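Manganese-dependent inorganic pyrophosphatase (Methanocaldococcus jannaschii, PDB 2EB0) hydrolyses inorganic diphosphate to two phosphates as a family II pyrophosphatase that uses two manganese ions per subunit. Local coordinates at residues Gly210-Gly214 and Glu244-Val250. Sequence-based numbering, arbitrary orientation.
Sequences GKKVG and EGYDLIV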
ATOM      1  N   GLY B 210     -12.332   1.253  14.109  1.00 32.88           N
ATOM      2  CA  GLY B 210     -13.565   0.592  14.494  1.00 32.87           C
ATOM      3  C   GLY B 210     -14.841   1.407  14.346  1.00 33.16           C
ATOM      4  O   GLY B 210     -15.938   0.853  14.446  1.00 34.52           O
ATOM      5  N   LYS B 211     -14.718   2.709  14.100  1.00 32.04           N
ATOM      6  CA  LYS B 211     -15.898   3.563  13.967  1.00 32.06           C
ATOM      7  C   LYS B 211     -16.341   3.803  12.526  1.00 32.20           C
ATOM      8  O   LYS B 211     -15.525   4.039  11.631  1.00 32.45           O
ATOM      9  CB  LYS B 211     -15.655   4.911  14.645  1.00 37.12           C
ATOM     10  CG  LYS B 211     -15.292   4.815  16.118  1.00 41.47           C
ATOM     11  CD  LYS B 211     -16.409   4.198  16.941  1.00 42.55           C
ATOM     12  CE  LYS B 211     -16.079   4.246  18.419  1.00 44.31           C
ATOM     13  NZ  LYS B 211     -15.940   5.653  18.891  1.00 47.16           N
ATOM     14  N   LYS B 212     -17.650   3.745  12.317  1.00 30.45           N
ATOM     15  CA  LYS B 212     -18.225   3.960  11.003  1.00 30.09           C
ATOM     16  C   LYS B 212     -18.387   5.457  10.771  1.00 27.80           C
ATOM     17  O   LYS B 212     -19.191   6.114  11.434  1.00 26.28           O
ATOM     18  CB  LYS B 212     -19.584   3.259  10.911  1.00 40.03           C
ATOM     19  CG  LYS B 212     -20.295   3.396   9.571  1.00 44.46           C
ATOM     20  CD  LYS B 212     -21.622   2.634   9.593  1.00 45.96           C
ATOM     21  CE  LYS B 212     -22.407   2.803   8.303  1.00 48.19           C
ATOM     22  NZ  LYS B 212     -21.705   2.227   7.130  1.00 50.61           N
ATOM     23  N   VAL B 213     -17.601   6.001   9.845  1.00 27.60           N
ATOM     24  CA  VAL B 213     -17.693   7.421   9.531  1.00 23.54           C
ATOM     25  C   VAL B 213     -17.995   7.610   8.059  1.00 24.17           C
ATOM     26  O   VAL B 213     -17.528   6.850   7.205  1.00 25.97           O
ATOM     27  CB  VAL B 213     -16.395   8.185   9.882  1.00 22.57           C
ATOM     28  CG1 VAL B 213     -16.556   9.674   9.561  1.00 21.40           C
ATOM     29  CG2 VAL B 213     -16.077   8.012  11.361  1.00 20.02           C
ATOM     30  N   GLY B 214     -18.808   8.618   7.770  1.00 20.01           N
ATOM     31  CA  GLY B 214     -19.165   8.912   6.401  1.00 18.76           C
ATOM     32  C   GLY B 214     -18.791  10.345   6.089  1.00 19.36           C
ATOM     33  O   GLY B 214     -18.945  11.238   6.928  1.00 18.24           O
ATOM     34  N   GLU B 244     -28.179   3.790   9.621  1.00 37.40           N
ATOM     35  CA  GLU B 244     -27.094   2.997   9.064  1.00 36.22           C
ATOM     36  C   GLU B 244     -25.950   2.854  10.067  1.00 35.42           C
ATOM     37  O   GLU B 244     -24.882   2.333   9.751  1.00 34.47           O
ATOM     38  CB  GLU B 244     -26.637   3.620   7.747  1.00 41.54           C
ATOM     39  CG  GLU B 244     -27.781   3.682   6.735  1.00 44.07           C
ATOM     40  CD  GLU B 244     -27.440   4.446   5.471  1.00 46.08           C
ATOM     41  OE1 GLU B 244     -28.380   4.776   4.718  1.00 48.84           O
ATOM     42  OE2 GLU B 244     -26.246   4.711   5.223  1.00 47.34           O
ATOM     43  N   GLY B 245     -26.206   3.310  11.289  1.00 39.76           N
ATOM     44  CA  GLY B 245     -25.234   3.204  12.363  1.00 39.43           C
ATOM     45  C   GLY B 245     -23.907   3.918  12.206  1.00 38.79           C
ATOM     46  O   GLY B 245     -22.856   3.359  12.521  1.00 39.74           O
ATOM     47  N   TYR B 246     -23.939   5.149  11.721  1.00 35.39           N
ATOM     48  CA  TYR B 246     -22.712   5.920  11.569  1.00 34.12           C
ATOM     49  C   TYR B 246     -22.346   6.552  12.905  1.00 32.44           C
ATOM     50  O   TYR B 246     -23.209   7.081  13.603  1.00 32.31           O
ATOM     51  CB  TYR B 246     -22.890   7.047  10.552  1.00 34.02           C
ATOM     52  CG  TYR B 246     -22.906   6.616   9.114  1.00 34.28           C
ATOM     53  CD1 TYR B 246     -24.051   6.063   8.539  1.00 34.12           C
ATOM     54  CD2 TYR B 246     -21.776   6.781   8.311  1.00 34.68           C
ATOM     55  CE1 TYR B 246     -24.071   5.691   7.200  1.00 33.07           C
ATOM     56  CE2 TYR B 246     -21.787   6.410   6.973  1.00 34.16           C
ATOM     57  CZ  TYR B 246     -22.935   5.869   6.424  1.00 32.70           C
ATOM     58  OH  TYR B 246     -22.950   5.520   5.097  1.00 33.05           O
ATOM     59  N   ASP B 247     -21.070   6.500  13.268  1.00 28.34           N
ATOM     60  CA  ASP B 247     -20.651   7.123  14.510  1.00 25.26           C
ATOM     61  C   ASP B 247     -20.566   8.619  14.234  1.00 23.94           C
ATOM     62  O   ASP B 247     -20.779   9.442  15.132  1.00 22.77           O
ATOM     63  CB  ASP B 247     -19.292   6.586  14.952  1.00 32.20           C
ATOM     64  CG  ASP B 247     -18.820   7.204  16.251  1.00 34.44           C
ATOM     65  OD1 ASP B 247     -18.025   8.170  16.202  1.00 35.88           O
ATOM     66  OD2 ASP B 247     -19.261   6.728  17.324  1.00 34.87           O
ATOM     67  N   LEU B 248     -20.277   8.957  12.974  1.00 22.12           N
ATOM     68  CA  LEU B 248     -20.158  10.351  12.540  1.00 20.53           C
ATOM     69  C   LEU B 248     -20.302  10.552  11.035  1.00 19.28           C
ATOM     70  O   LEU B 248     -19.878   9.710  10.228  1.00 18.13           O
ATOM     71  CB  LEU B 248     -18.801  10.929  12.960  1.00 27.99           C
ATOM     72  CG  LEU B 248     -18.379  12.253  12.301  1.00 28.37           C
ATOM     73  CD1 LEU B 248     -19.214  13.419  12.831  1.00 25.58           C
ATOM     74  CD2 LEU B 248     -16.895  12.490  12.569  1.00 29.36           C
ATOM     75  N   ILE B 249     -20.893  11.686  10.668  1.00 18.57           N
ATOM     76  CA  ILE B 249     -21.075  12.049   9.268  1.00 19.47           C
ATOM     77  C   ILE B 249     -20.727  13.524   9.067  1.00 19.49           C
ATOM     78  O   ILE B 249     -21.146  14.393   9.841  1.00 17.56           O
ATOM     79  CB  ILE B 249     -22.527  11.808   8.771  1.00 22.90           C
ATOM     80  CG1 ILE B 249     -22.784  10.306   8.611  1.00 21.40           C
ATOM     81  CG2 ILE B 249     -22.743  12.519   7.435  1.00 23.69           C
ATOM     82  CD1 ILE B 249     -24.148   9.965   8.036  1.00 22.55           C
ATOM     83  N   VAL B 250     -19.934  13.780   8.033  1.00 22.45           N
ATOM     84  CA  VAL B 250     -19.495  15.121   7.669  1.00 21.88           C
ATOM     85  C   VAL B 250     -19.822  15.286   6.188  1.00 22.71           C
ATOM     86  O   VAL B 250     -19.489  14.417   5.378  1.00 23.60           O
ATOM     87  CB  VAL B 250     -17.969  15.281   7.860  1.00 29.02           C
ATOM     88  CG1 VAL B 250     -17.507  16.639   7.342  1.00 29.81           C
ATOM     89  CG2 VAL B 250     -17.608  15.106   9.325  1.00 28.65           C
TER
HETATM   90  O   HOH W   1     -18.491   7.410  19.558  1.00 69.44           O
HETATM   91  O   HOH W   2     -24.052   2.874   5.329  1.00 37.89           O
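Lys-212 lies over the ring of Tyr-246 in the loop leading into strand 248-255 of the DHHA2 domain, just ahead of its parallel pairing with strand 211-220; a beta-alpha-beta crossover whose main helix is 230-243 joins these neighbours in the mixed sheet. The lysine shows one aliphatic chain packing against loop carbonyls and a ring face together. Its CB passes the carbonyl of Gly-245, and CG, anti to the backbone N (chi1 -179°), meets that oxygen and Tyr-246 CD2. CD runs beside the carbonyl oxygens of Glu-244 and Gly-245, while CE is wedged between Glu-244 O, 2.9 Å away, and the ring centre, a CH-pi contact. A bend at chi4 (64°) keeps NZ above the same face as a cation-pi partner. Ile-249 CD1 packs on the opposite face, and the phenol OH is hydrogen-bonded to Asn-205 OD1. Lys-212 O accepts Asp-247 N at 2.7 Å; Gly-214 N then gives to Leu-248 O, and Val-250 N to Gly-214 O. On the sheet face opposite Ile-249, Val-213 CG1 meets Leu-248 CD2, both side chains packing against helix 293-306. Lys-212 NZ finally donates to a water, 3.0 Å away, which itself donates to Glu-244 OE2, the carboxylate oxygen that Lys-240 also holds.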